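Polyphosphate:AMP phosphotransferase (Pseudomonas aeruginosa PAO1, PDB 3CZP) catalyses the magnesium-dependent transfer of phosphate from inorganic polyphosphate to AMP, giving ADP, and works as a homodimer of chains with two fused PPK2 domains. Local coordinates at residues Q113-R118 / D190-Y195; K127-I132 / G196-R201; N49-A54 / K151-L156; I45-G50 / N109-M114. All coordinates share one frame; numbering follows the deposited sequence.

Contact 1. Residues Q113-R118 / D190-Y195; sequences QMLYAR and DRFVHY
R118 lies across the ring of Y195. Its CB points toward helix 190-195. With chi1 at -169°, R118 CG is placed opposite the backbone N and sits over the ring centre, 3.5 Å from R118 CG to the Y195 centroid. This is a CH-pi contact. The chain then bends at chi2 and carries R118 NE past the ring, 3.7 Å from Y195 CZ. At the tip, Y195 OH lies over one face of the R118 guanidinium. R118 NH2 comes within 3.2 Å of Y195 OH, but the angle is poor for a hydrogen bond. The Y195 ring face turned away from R118 CG carries H194 CD2. Deeper in, L115 CD2 slides along Y195 CB at 3.7 Å, and L115 CB meets F192 CE1 at 3.9 Å. The two helix segments cross at 132°, with axes 9.9 Å apart. L128 of helix 125-144 touches both R118 and Y195. F192 reaches I51, beyond the end of strand 44-50.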
loop_
_atom_site.group_PDB
_atom_site.type_symbol
_atom_site.label_atom_id
_atom_site.label_comp_id
_atom_site.label_asym_id
_atom_site.label_seq_id
_atom_site.Cartn_x
_atom_site.Cartn_y
_atom_site.Cartn_z
ATOM N N GLN A 113 6.385 -17.747 14.608
ATOM C CA GLN A 113 7.623 -17.040 14.864
ATOM C C GLN A 113 8.168 -17.261 16.280
ATOM O O GLN A 113 9.314 -17.724 16.424
ATOM C CB GLN A 113 7.443 -15.548 14.579
ATOM C CG GLN A 113 7.193 -15.205 13.076
ATOM C CD GLN A 113 7.261 -13.717 12.822
ATOM O OE1 GLN A 113 6.911 -12.920 13.693
ATOM N NE2 GLN A 113 7.675 -13.331 11.607
HETATM N N MSE A 114 7.363 -16.971 17.314
HETATM C CA MSE A 114 7.809 -17.135 18.731
HETATM C C MSE A 114 8.098 -18.607 19.176
HETATM O O MSE A 114 9.061 -18.858 19.880
HETATM C CB MSE A 114 6.830 -16.415 19.675
HETATM C CG MSE A 114 5.606 -17.149 20.027
HETATM SE SE MSE A 114 4.354 -16.177 21.127
HETATM C CE MSE A 114 3.756 -14.710 19.887
ATOM N N LEU A 115 7.308 -19.578 18.690
ATOM C CA LEU A 115 7.514 -20.992 19.003
ATOM C C LEU A 115 8.758 -21.495 18.337
ATOM O O LEU A 115 9.574 -22.164 18.955
ATOM C CB LEU A 115 6.304 -21.842 18.565
ATOM C CG LEU A 115 5.096 -21.622 19.462
ATOM C CD1 LEU A 115 3.860 -22.278 18.836
ATOM C CD2 LEU A 115 5.350 -22.173 20.879
ATOM N N TYR A 116 8.924 -21.181 17.058
ATOM C CA TYR A 116 10.157 -21.594 16.364
ATOM C C TYR A 116 11.388 -21.004 17.058
ATOM O O TYR A 116 12.373 -21.707 17.314
ATOM C CB TYR A 116 10.064 -21.212 14.896
ATOM C CG TYR A 116 11.360 -21.350 14.135
ATOM C CD1 TYR A 116 11.817 -22.605 13.684
ATOM C CD2 TYR A 116 12.168 -20.219 13.889
ATOM C CE1 TYR A 116 13.037 -22.713 12.983
ATOM C CE2 TYR A 116 13.392 -20.319 13.208
ATOM C CZ TYR A 116 13.816 -21.560 12.757
ATOM O OH TYR A 116 14.998 -21.635 12.052
ATOM N N ALA A 117 11.317 -19.724 17.388
ATOM C CA ALA A 117 12.437 -19.006 17.977
ATOM C C ALA A 117 12.891 -19.648 19.323
ATOM O O ALA A 117 14.110 -19.916 19.569
ATOM C CB ALA A 117 12.076 -17.471 18.137
ATOM N N ARG A 118 11.906 -20.046 20.114
ATOM C CA ARG A 118 12.151 -20.647 21.443
ATOM C C ARG A 118 12.622 -22.079 21.314
ATOM O O ARG A 118 13.643 -22.444 21.894
ATOM C CB ARG A 118 10.903 -20.514 22.289
ATOM C CG ARG A 118 11.032 -20.823 23.738
ATOM C CD ARG A 118 11.966 -19.885 24.368
ATOM N NE ARG A 118 12.281 -20.228 25.708
ATOM C CZ ARG A 118 13.419 -20.802 26.097
ATOM N NH1 ARG A 118 14.353 -21.171 25.207
ATOM N NH2 ARG A 118 13.596 -21.025 27.403
ATOM N N ASP A 190 8.407 -32.627 21.634
ATOM C CA ASP A 190 8.252 -32.444 23.068
ATOM C C ASP A 190 8.363 -30.969 23.451
ATOM O O ASP A 190 7.591 -30.489 24.276
ATOM C CB ASP A 190 9.285 -33.280 23.833
ATOM C CG ASP A 190 9.031 -34.783 23.708
ATOM O OD1 ASP A 190 8.052 -35.205 23.045
ATOM O OD2 ASP A 190 9.849 -35.551 24.241
ATOM N N ARG A 191 9.296 -30.249 22.862
ATOM C CA ARG A 191 9.475 -28.850 23.241
ATOM C C ARG A 191 8.450 -27.963 22.629
ATOM O O ARG A 191 7.970 -27.045 23.278
ATOM C CB ARG A 191 10.889 -28.340 22.915
ATOM C CG ARG A 191 11.939 -29.128 23.653
ATOM C CD ARG A 191 13.334 -28.656 23.305
ATOM N NE ARG A 191 13.478 -27.259 23.705
ATOM C CZ ARG A 191 14.288 -26.375 23.138
ATOM N NH1 ARG A 191 14.339 -25.112 23.600
ATOM N NH2 ARG A 191 15.036 -26.759 22.101
ATOM N N PHE A 192 8.092 -28.245 21.376
ATOM C CA PHE A 192 7.064 -27.513 20.697
ATOM C C PHE A 192 5.727 -27.526 21.465
ATOM O O PHE A 192 5.035 -26.475 21.578
ATOM C CB PHE A 192 6.835 -28.117 19.331
ATOM C CG PHE A 192 6.135 -27.201 18.394
ATOM C CD1 PHE A 192 6.843 -26.204 17.748
ATOM C CD2 PHE A 192 4.747 -27.320 18.182
ATOM C CE1 PHE A 192 6.200 -25.359 16.878
ATOM C CE2 PHE A 192 4.100 -26.493 17.321
ATOM C CZ PHE A 192 4.819 -25.503 16.647
ATOM N N VAL A 193 5.365 -28.704 21.955
ATOM C CA VAL A 193 4.095 -28.855 22.638
ATOM C C VAL A 193 4.182 -28.288 24.050
ATOM O O VAL A 193 3.190 -27.803 24.562
ATOM C CB VAL A 193 3.527 -30.297 22.640
ATOM C CG1 VAL A 193 3.010 -30.707 21.200
ATOM C CG2 VAL A 193 4.506 -31.291 23.241
ATOM N N HIS A 194 5.352 -28.350 24.680
ATOM C CA HIS A 194 5.593 -27.705 25.998
ATOM C C HIS A 194 5.384 -26.203 25.936
ATOM O O HIS A 194 4.606 -25.600 26.697
ATOM C CB HIS A 194 7.004 -28.067 26.507
ATOM C CG HIS A 194 7.476 -27.250 27.663
ATOM N ND1 HIS A 194 7.096 -27.503 28.961
ATOM C CD2 HIS A 194 8.327 -26.195 27.713
ATOM C CE1 HIS A 194 7.692 -26.632 29.765
ATOM N NE2 HIS A 194 8.464 -25.843 29.031
ATOM N N TYR A 195 6.030 -25.572 24.972
ATOM C CA TYR A 195 5.828 -24.142 24.776
ATOM C C TYR A 195 4.436 -23.805 24.206
ATOM O O TYR A 195 3.846 -22.786 24.597
ATOM C CB TYR A 195 6.953 -23.535 23.922
ATOM C CG TYR A 195 8.265 -23.534 24.645
ATOM C CD1 TYR A 195 8.415 -22.802 25.833
ATOM C CD2 TYR A 195 9.361 -24.262 24.167
ATOM C CE1 TYR A 195 9.630 -22.808 26.537
ATOM C CE2 TYR A 195 10.554 -24.271 24.866
ATOM C CZ TYR A 195 10.682 -23.534 26.016
ATOM O OH TYR A 195 11.841 -23.541 26.685
#

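Contact 2. Residues K127-I132 / G196-R201; sequences KLDQAI and GERVLR
I132 and V199 slant across each other where helix 125-144 packs on helix 186-203. Both helices belong to the N-terminal PPK2 domain, an alpha/beta domain of the P-loop NTPase type. The two segments run at 32° to each other, with their axes 10.6 Å apart. V199 presents one methyl to this contact. V199 CG2 lies 3.8 Å from I132 CD1 and 4.4 Å from L128 CD1, so it meets two side chains one turn apart on the facing helix. The other methyl, CG1, packs on Y111 of helix 110-119, so V199 touches two helices at once. I132 CD1 also reaches the aliphatic part of R198, 4.1 Å from R198 CG. R198 leaves its helix fully extended as far as CD and then bends at chi3 (-58°). Here it passes D129, with R198 CD 3.9 Å from D129 OD1. The carboxylate and guanidinium planes are only 10° apart, yet the charged groups do not touch: D129 OD1 and R198 NH1 are 4.6 Å apart. Their opposite charges probably still attract. R202, on the next turn, makes a weak, long ion pair with D129. A water lies between the D129 and R198 groups. It donates to D129 OD2 at 2.7 Å, while its link to R198 NH1 is weak and doubtful.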
loop_
_atom_site.group_PDB
_atom_site.type_symbol
_atom_site.label_atom_id
_atom_site.label_comp_id
_atom_site.label_asym_id
_atom_site.label_seq_id
_atom_site.Cartn_x
_atom_site.Cartn_y
_atom_site.Cartn_z
ATOM N N LYS A 127 11.932 -13.560 26.749
ATOM C CA LYS A 127 11.558 -12.934 25.491
ATOM C C LYS A 127 10.345 -13.632 24.896
ATOM O O LYS A 127 9.446 -12.956 24.401
ATOM C CB LYS A 127 12.732 -12.872 24.533
ATOM C CG LYS A 127 13.814 -11.920 25.083
ATOM C CD LYS A 127 15.091 -11.928 24.196
ATOM C CE LYS A 127 16.109 -12.959 24.669
ATOM N NZ LYS A 127 16.826 -13.573 23.551
ATOM N N LEU A 128 10.260 -14.961 25.050
ATOM C CA LEU A 128 9.029 -15.642 24.709
ATOM C C LEU A 128 7.847 -15.109 25.512
ATOM O O LEU A 128 6.775 -14.927 24.965
ATOM C CB LEU A 128 9.096 -17.145 24.912
ATOM C CG LEU A 128 7.794 -17.890 24.563
ATOM C CD1 LEU A 128 7.401 -17.759 23.092
ATOM C CD2 LEU A 128 7.855 -19.396 24.955
ATOM N N ASP A 129 8.032 -14.900 26.813
ATOM C CA ASP A 129 6.936 -14.395 27.641
ATOM C C ASP A 129 6.460 -13.004 27.181
ATOM O O ASP A 129 5.239 -12.667 27.241
ATOM C CB ASP A 129 7.337 -14.412 29.101
ATOM C CG ASP A 129 7.405 -15.850 29.677
ATOM O OD1 ASP A 129 7.095 -16.867 28.961
ATOM O OD2 ASP A 129 7.758 -15.959 30.862
ATOM N N GLN A 130 7.408 -12.236 26.678
ATOM C CA GLN A 130 7.125 -10.881 26.181
ATOM C C GLN A 130 6.342 -10.925 24.886
ATOM O O GLN A 130 5.421 -10.173 24.753
ATOM C CB GLN A 130 8.398 -10.063 26.033
ATOM C CG GLN A 130 8.999 -9.724 27.432
ATOM C CD GLN A 130 10.382 -9.168 27.360
ATOM O OE1 GLN A 130 10.724 -8.501 26.398
ATOM N NE2 GLN A 130 11.185 -9.415 28.393
ATOM N N ALA A 131 6.747 -11.810 23.970
ATOM C CA ALA A 131 6.097 -12.090 22.724
ATOM C C ALA A 131 4.694 -12.578 22.951
ATOM O O ALA A 131 3.762 -12.185 22.245
ATOM C CB ALA A 131 6.905 -13.143 21.909
ATOM N N ILE A 132 4.532 -13.433 23.947
ATOM C CA ILE A 132 3.217 -13.906 24.306
ATOM C C ILE A 132 2.345 -12.751 24.678
ATOM O O ILE A 132 1.235 -12.642 24.152
ATOM C CB ILE A 132 3.207 -14.969 25.457
ATOM C CG1 ILE A 132 3.854 -16.259 24.964
ATOM C CG2 ILE A 132 1.770 -15.244 25.897
ATOM C CD1 ILE A 132 4.069 -17.347 26.052
ATOM N N GLY A 196 3.930 -24.639 23.283
ATOM C CA GLY A 196 2.566 -24.478 22.757
ATOM C C GLY A 196 1.536 -24.424 23.890
ATOM O O GLY A 196 0.634 -23.562 23.915
ATOM N N GLU A 197 1.724 -25.248 24.899
ATOM C CA GLU A 197 0.834 -25.184 26.040
ATOM C C GLU A 197 0.809 -23.835 26.757
ATOM O O GLU A 197 -0.275 -23.339 27.169
ATOM C CB GLU A 197 1.147 -26.306 27.010
ATOM C CG GLU A 197 0.163 -26.378 28.147
ATOM C CD GLU A 197 0.041 -27.804 28.630
ATOM O OE1 GLU A 197 0.978 -28.217 29.305
ATOM O OE2 GLU A 197 -0.925 -28.524 28.271
ATOM N N ARG A 198 2.002 -23.264 26.950
ATOM C CA ARG A 198 2.177 -21.981 27.608
ATOM C C ARG A 198 1.609 -20.849 26.755
ATOM O O ARG A 198 0.854 -20.025 27.247
ATOM C CB ARG A 198 3.670 -21.758 27.883
ATOM C CG ARG A 198 4.007 -20.542 28.699
ATOM C CD ARG A 198 5.522 -20.401 28.919
ATOM N NE ARG A 198 5.947 -21.622 29.571
ATOM C CZ ARG A 198 6.481 -21.755 30.775
ATOM N NH1 ARG A 198 6.791 -20.693 31.520
ATOM N NH2 ARG A 198 6.746 -23.005 31.221
ATOM N N VAL A 199 1.925 -20.843 25.462
ATOM C CA VAL A 199 1.310 -19.881 24.520
ATOM C C VAL A 199 -0.191 -19.917 24.468
ATOM O O VAL A 199 -0.851 -18.865 24.568
ATOM C CB VAL A 199 1.914 -20.049 23.068
ATOM C CG1 VAL A 199 1.205 -19.239 22.079
ATOM C CG2 VAL A 199 3.438 -19.660 23.075
ATOM N N LEU A 200 -0.750 -21.127 24.338
ATOM C CA LEU A 200 -2.183 -21.314 24.213
ATOM C C LEU A 200 -2.973 -20.940 25.487
ATOM O O LEU A 200 -3.968 -20.233 25.416
ATOM C CB LEU A 200 -2.504 -22.770 23.747
ATOM C CG LEU A 200 -2.649 -22.905 22.206
ATOM C CD1 LEU A 200 -1.400 -22.414 21.414
ATOM C CD2 LEU A 200 -2.987 -24.350 21.875
ATOM N N ARG A 201 -2.494 -21.335 26.657
ATOM C CA ARG A 201 -3.132 -20.954 27.895
ATOM C C ARG A 201 -3.249 -19.446 28.051
ATOM O O ARG A 201 -4.293 -18.910 28.513
ATOM C CB ARG A 201 -2.362 -21.595 29.069
ATOM C CG ARG A 201 -2.686 -21.076 30.491
ATOM C CD ARG A 201 -4.113 -21.456 30.953
ATOM N NE ARG A 201 -4.347 -20.884 32.277
ATOM C CZ ARG A 201 -4.078 -21.494 33.417
ATOM N NH1 ARG A 201 -4.321 -20.850 34.566
ATOM N NH2 ARG A 201 -3.550 -22.732 33.396
HETATM O O HOH W 1 7.081 -18.337 31.937
#

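Contact 3. Residues N49-A54 / K151-L156; sequences NGIEGA and KFWFHL
The W153 indole takes G50 CA over one face, 3.9 Å from G50 CA to the centroid of the six-membered ring and 14° off the normal. H155 CB lies at the indole edge, in plane. The F154 ring meets N49 O at its edge, 3.5 Å from F154 CD2 to that oxygen. F4 stacks on the rings of W153 and H155. The backbones pair as neighbouring parallel strands. N49 N donates to F152 O, F154 N donates to N49 O at 2.9 Å, and I51 N donates to F154 O at 2.8 Å. Past G50 the chain makes a type II turn from I51 to A54. A54 CB packs against F154 CB at 3.7 Å, and L156 CD1 lies 3.6 Å from G53 O. The sequence here and the bond from K56 NZ to G50 O fit a P-loop, although this domain seems inactive. Glycine at G50 leaves room for the close F154 O. Bonding across the contact is concentrated in the strand pairing. The turn, where buried E52 O and A54 O lack partners in the model, relies more on apolar packing of A54 and L156.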
loop_
_atom_site.group_PDB
_atom_site.type_symbol
_atom_site.label_atom_id
_atom_site.label_comp_id
_atom_site.label_asym_id
_atom_site.label_seq_id
_atom_site.Cartn_x
_atom_site.Cartn_y
_atom_site.Cartn_z
ATOM N N ASN A 49 -2.016 -22.918 12.908
ATOM C CA ASN A 49 -0.876 -23.310 13.684
ATOM C C ASN A 49 -0.970 -24.773 14.123
ATOM O O ASN A 49 -2.008 -25.400 13.915
ATOM C CB ASN A 49 -0.843 -22.444 14.939
ATOM C CG ASN A 49 -0.455 -20.956 14.654
ATOM O OD1 ASN A 49 -1.327 -20.078 14.668
ATOM N ND2 ASN A 49 0.847 -20.692 14.425
ATOM N N GLY A 50 0.121 -25.313 14.676
ATOM C CA GLY A 50 0.148 -26.654 15.176
ATOM C C GLY A 50 1.244 -27.571 14.672
ATOM O O GLY A 50 2.290 -27.129 14.231
ATOM N N ILE A 51 0.972 -28.857 14.761
ATOM C CA ILE A 51 1.996 -29.881 14.513
ATOM C C ILE A 51 2.097 -30.098 13.005
ATOM O O ILE A 51 1.083 -30.072 12.298
ATOM C CB ILE A 51 1.671 -31.218 15.259
ATOM C CG1 ILE A 51 1.498 -30.948 16.747
ATOM C CG2 ILE A 51 2.761 -32.266 15.039
ATOM C CD1 ILE A 51 2.742 -30.277 17.405
ATOM N N GLU A 52 3.349 -30.230 12.540
ATOM C CA GLU A 52 3.700 -30.656 11.193
ATOM C C GLU A 52 2.964 -31.962 10.900
ATOM O O GLU A 52 3.054 -32.931 11.680
ATOM C CB GLU A 52 5.212 -30.910 11.158
ATOM C CG GLU A 52 5.788 -31.613 9.930
ATOM C CD GLU A 52 6.401 -30.668 8.922
ATOM O OE1 GLU A 52 5.788 -29.608 8.651
ATOM O OE2 GLU A 52 7.511 -31.015 8.411
ATOM N N GLY A 53 2.210 -31.985 9.799
ATOM C CA GLY A 53 1.546 -33.224 9.376
ATOM C C GLY A 53 0.125 -33.375 9.895
ATOM O O GLY A 53 -0.516 -34.413 9.657
ATOM N N ALA A 54 -0.377 -32.337 10.577
ATOM C CA ALA A 54 -1.682 -32.366 11.211
ATOM C C ALA A 54 -2.777 -31.790 10.332
ATOM O O ALA A 54 -3.915 -31.615 10.793
ATOM C CB ALA A 54 -1.626 -31.645 12.568
ATOM N N LYS A 151 -8.429 -18.814 16.039
ATOM C CA LYS A 151 -7.100 -19.443 16.087
ATOM C C LYS A 151 -7.224 -20.996 16.171
ATOM O O LYS A 151 -7.796 -21.539 17.108
ATOM C CB LYS A 151 -6.282 -18.909 17.255
ATOM C CG LYS A 151 -6.289 -17.398 17.390
ATOM C CD LYS A 151 -5.384 -16.968 18.455
ATOM C CE LYS A 151 -6.140 -16.567 19.715
ATOM N NZ LYS A 151 -5.140 -16.305 20.634
ATOM N N PHE A 152 -6.633 -21.691 15.210
ATOM C CA PHE A 152 -6.744 -23.115 15.158
ATOM C C PHE A 152 -5.388 -23.710 15.339
ATOM O O PHE A 152 -4.423 -23.362 14.630
ATOM C CB PHE A 152 -7.387 -23.617 13.849
ATOM C CG PHE A 152 -8.796 -23.215 13.669
ATOM C CD1 PHE A 152 -9.832 -23.888 14.303
ATOM C CD2 PHE A 152 -9.118 -22.167 12.812
ATOM C CE1 PHE A 152 -11.149 -23.484 14.093
ATOM C CE2 PHE A 152 -10.436 -21.798 12.572
ATOM C CZ PHE A 152 -11.429 -22.421 13.214
ATOM N N TRP A 153 -5.330 -24.626 16.288
ATOM C CA TRP A 153 -4.181 -25.462 16.520
ATOM C C TRP A 153 -4.494 -26.900 16.103
ATOM O O TRP A 153 -5.258 -27.598 16.753
ATOM C CB TRP A 153 -3.788 -25.411 18.010
ATOM C CG TRP A 153 -2.630 -26.344 18.372
ATOM C CD1 TRP A 153 -2.680 -27.680 18.499
ATOM C CD2 TRP A 153 -1.289 -25.968 18.643
ATOM N NE1 TRP A 153 -1.437 -28.186 18.792
ATOM C CE2 TRP A 153 -0.568 -27.139 18.901
ATOM C CE3 TRP A 153 -0.615 -24.748 18.678
ATOM C CZ2 TRP A 153 0.762 -27.121 19.252
ATOM C CZ3 TRP A 153 0.732 -24.747 19.004
ATOM C CH2 TRP A 153 1.390 -25.903 19.284
ATOM N N PHE A 154 -3.887 -27.315 15.003
ATOM C CA PHE A 154 -3.988 -28.646 14.451
ATOM C C PHE A 154 -3.030 -29.572 15.188
ATOM O O PHE A 154 -1.802 -29.333 15.192
ATOM C CB PHE A 154 -3.646 -28.612 12.955
ATOM C CG PHE A 154 -4.689 -27.905 12.125
ATOM C CD1 PHE A 154 -5.638 -28.623 11.409
ATOM C CD2 PHE A 154 -4.785 -26.513 12.133
ATOM C CE1 PHE A 154 -6.638 -27.970 10.708
ATOM C CE2 PHE A 154 -5.772 -25.857 11.376
ATOM C CZ PHE A 154 -6.681 -26.576 10.683
ATOM N N HIS A 155 -3.578 -30.600 15.833
ATOM C CA HIS A 155 -2.802 -31.417 16.736
ATOM C C HIS A 155 -2.591 -32.852 16.262
ATOM O O HIS A 155 -3.490 -33.460 15.705
ATOM C CB HIS A 155 -3.498 -31.511 18.088
ATOM C CG HIS A 155 -2.604 -32.026 19.153
ATOM N ND1 HIS A 155 -1.405 -31.424 19.466
ATOM C CD2 HIS A 155 -2.699 -33.117 19.948
ATOM C CE1 HIS A 155 -0.820 -32.100 20.436
ATOM N NE2 HIS A 155 -1.583 -33.138 20.737
ATOM N N LEU A 156 -1.414 -33.403 16.592
ATOM C CA LEU A 156 -1.203 -34.836 16.613
ATOM C C LEU A 156 -0.460 -35.134 17.878
ATOM O O LEU A 156 0.289 -34.305 18.380
ATOM C CB LEU A 156 -0.379 -35.321 15.413
ATOM C CG LEU A 156 -0.888 -35.189 13.968
ATOM C CD1 LEU A 156 0.263 -35.535 12.984
ATOM C CD2 LEU A 156 -2.146 -36.037 13.736
#

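Contact 4. Residues I45-G50 / N109-M114; sequences IILING and NWYSQM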
loop_
_atom_site.group_PDB
_atom_site.type_symbol
_atom_site.label_atom_id
_atom_site.label_comp_id
_atom_site.label_asym_id
_atom_site.label_seq_id
_atom_site.Cartn_x
_atom_site.Cartn_y
_atom_site.Cartn_z
ATOM N N ILE A 45 -10.202 -12.860 10.596
ATOM C CA ILE A 45 -8.838 -13.326 10.579
ATOM C C ILE A 45 -8.769 -14.723 11.157
ATOM O O ILE A 45 -9.296 -14.976 12.247
ATOM C CB ILE A 45 -7.887 -12.382 11.402
ATOM C CG1 ILE A 45 -8.031 -10.967 10.870
ATOM C CG2 ILE A 45 -6.371 -12.996 11.435
ATOM C CD1 ILE A 45 -7.427 -9.850 11.820
ATOM N N ILE A 46 -8.102 -15.602 10.435
ATOM C CA ILE A 46 -7.944 -16.995 10.815
ATOM C C ILE A 46 -6.455 -17.342 10.886
ATOM O O ILE A 46 -5.762 -17.227 9.922
ATOM C CB ILE A 46 -8.652 -17.960 9.798
ATOM C CG1 ILE A 46 -10.155 -17.594 9.594
ATOM C CG2 ILE A 46 -8.421 -19.403 10.181
ATOM C CD1 ILE A 46 -10.827 -18.315 8.335
ATOM N N LEU A 47 -5.992 -17.698 12.084
ATOM C CA LEU A 47 -4.618 -18.189 12.311
ATOM C C LEU A 47 -4.573 -19.706 12.298
ATOM O O LEU A 47 -5.439 -20.381 12.856
ATOM C CB LEU A 47 -4.054 -17.650 13.600
ATOM C CG LEU A 47 -4.218 -16.142 13.936
ATOM C CD1 LEU A 47 -3.477 -15.816 15.270
ATOM C CD2 LEU A 47 -3.857 -15.231 12.773
ATOM N N ILE A 48 -3.537 -20.216 11.651
ATOM C CA ILE A 48 -3.349 -21.640 11.370
ATOM C C ILE A 48 -2.006 -22.001 11.943
ATOM O O ILE A 48 -1.011 -21.412 11.546
ATOM C CB ILE A 48 -3.424 -21.968 9.803
ATOM C CG1 ILE A 48 -4.773 -21.504 9.237
ATOM C CG2 ILE A 48 -3.110 -23.424 9.523
ATOM C CD1 ILE A 48 -6.019 -22.233 9.798
ATOM N N ASN A 49 -2.016 -22.918 12.908
ATOM C CA ASN A 49 -0.876 -23.310 13.684
ATOM C C ASN A 49 -0.970 -24.773 14.123
ATOM O O ASN A 49 -2.008 -25.400 13.915
ATOM C CB ASN A 49 -0.843 -22.444 14.939
ATOM C CG ASN A 49 -0.455 -20.956 14.654
ATOM O OD1 ASN A 49 -1.327 -20.078 14.668
ATOM N ND2 ASN A 49 0.847 -20.692 14.425
ATOM N N GLY A 50 0.121 -25.313 14.676
ATOM C CA GLY A 50 0.148 -26.654 15.176
ATOM C C GLY A 50 1.244 -27.571 14.672
ATOM O O GLY A 50 2.290 -27.129 14.231
ATOM N N ASN A 109 2.459 -17.113 11.326
ATOM C CA ASN A 109 2.022 -15.862 11.894
ATOM C C ASN A 109 2.939 -15.568 13.127
ATOM O O ASN A 109 4.004 -16.150 13.269
ATOM C CB ASN A 109 0.526 -15.973 12.221
ATOM C CG ASN A 109 0.216 -17.222 13.036
ATOM O OD1 ASN A 109 0.837 -17.473 14.084
ATOM N ND2 ASN A 109 -0.679 -18.020 12.547
ATOM N N TRP A 110 2.517 -14.701 14.012
ATOM C CA TRP A 110 3.331 -14.358 15.179
ATOM C C TRP A 110 3.618 -15.574 16.120
ATOM O O TRP A 110 4.698 -15.701 16.645
ATOM C CB TRP A 110 2.688 -13.164 15.890
ATOM C CG TRP A 110 1.208 -13.155 16.006
ATOM C CD1 TRP A 110 0.487 -13.611 17.044
ATOM C CD2 TRP A 110 0.259 -12.652 15.039
ATOM N NE1 TRP A 110 -0.838 -13.401 16.822
ATOM C CE2 TRP A 110 -1.018 -12.829 15.592
ATOM C CE3 TRP A 110 0.366 -12.071 13.763
ATOM C CZ2 TRP A 110 -2.181 -12.408 14.939
ATOM C CZ3 TRP A 110 -0.796 -11.691 13.098
ATOM C CH2 TRP A 110 -2.045 -11.872 13.690
ATOM N N TYR A 111 2.689 -16.503 16.255
ATOM C CA TYR A 111 2.886 -17.734 17.016
ATOM C C TYR A 111 3.936 -18.669 16.467
ATOM O O TYR A 111 4.772 -19.162 17.226
ATOM C CB TYR A 111 1.568 -18.462 17.166
ATOM C CG TYR A 111 0.574 -17.661 17.930
ATOM C CD1 TYR A 111 0.805 -17.346 19.271
ATOM C CD2 TYR A 111 -0.559 -17.184 17.345
ATOM C CE1 TYR A 111 -0.076 -16.597 20.000
ATOM C CE2 TYR A 111 -1.445 -16.422 18.061
ATOM C CZ TYR A 111 -1.214 -16.164 19.425
ATOM O OH TYR A 111 -2.116 -15.391 20.174
ATOM N N SER A 112 3.928 -18.901 15.163
ATOM C CA SER A 112 4.962 -19.705 14.516
ATOM C C SER A 112 6.306 -19.059 14.779
ATOM O O SER A 112 7.257 -19.718 15.115
ATOM C CB SER A 112 4.753 -19.832 13.003
ATOM O OG SER A 112 3.382 -19.958 12.678
ATOM N N GLN A 113 6.385 -17.747 14.608
ATOM C CA GLN A 113 7.623 -17.040 14.864
ATOM C C GLN A 113 8.168 -17.261 16.280
ATOM O O GLN A 113 9.314 -17.724 16.424
ATOM C CB GLN A 113 7.443 -15.548 14.579
ATOM C CG GLN A 113 7.193 -15.205 13.076
ATOM C CD GLN A 113 7.261 -13.717 12.822
ATOM O OE1 GLN A 113 6.911 -12.920 13.693
ATOM N NE2 GLN A 113 7.675 -13.331 11.607
HETATM N N MSE A 114 7.363 -16.971 17.314
HETATM C CA MSE A 114 7.809 -17.135 18.731
HETATM C C MSE A 114 8.098 -18.607 19.176
HETATM O O MSE A 114 9.061 -18.858 19.880
HETATM C CB MSE A 114 6.830 -16.415 19.675
HETATM C CG MSE A 114 5.606 -17.149 20.027
HETATM SE SE MSE A 114 4.354 -16.177 21.127
HETATM C CE MSE A 114 3.756 -14.710 19.887
HETATM O O HOH W 2 1.413 -21.787 10.475
#
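N109 OD1 receives two N-H groups. N49 ND2 donates to N109 OD1 at 3.2 Å, and Y111 N gives it a weak capping bond at 3.0 Å. N109 is the N-cap of helix 110-119, and with S112 it forms a capping box, whose return bond from N109 N to S112 OG is weak. The N109 torsion (chi1 51°) sets CG between the backbone N and the carbonyl carbon, and the amide can then reach both Y111 N and strand 44-50. The two asparagines bind reciprocally: N109 ND2 donates to N49 OD1 at 3.0 Å. Their amide planes are 62° apart. Each acceptor oxygen lies close to the donor's amide plane, while each donor is tilted from the acceptor's carbonyl plane. F106 O also accepts from N109 ND2, which ties the cap to the adjoining strand 103-107. Two residues before N49 on the strand, L47 CD1 lies at the Y111 ring edge, 3.5 Å from Y111 CE2, and 3.7 Å from W110 CZ2. L47 crosses both aromatic side chains at about a right angle. E139 binds W110 NE1 and Y111 OH. A water donates to I48 O at 2.7 Å and makes a weak link to S112 OG at 3.5 Å.

Strand 44-50 comes first and begins two loops. Contact 4 closes the shorter one, when the chain returns through strand 103-107 to the start of helix 110-119. Contact 3 closes the longer one at strand 148-155, the strand's other neighbour in the parallel sheet. Contact 1 opens on helix 110-119, where contact 4 ends, and closes on helix 186-203. Contact 2 opens later, on helix 125-144, and closes on the next six residues of helix 186-203. Contacts 1 and 2 therefore cross, and each also crosses contact 3. Contacts 4 and 2 run in series. Together they join three helices to one another and to the central strands.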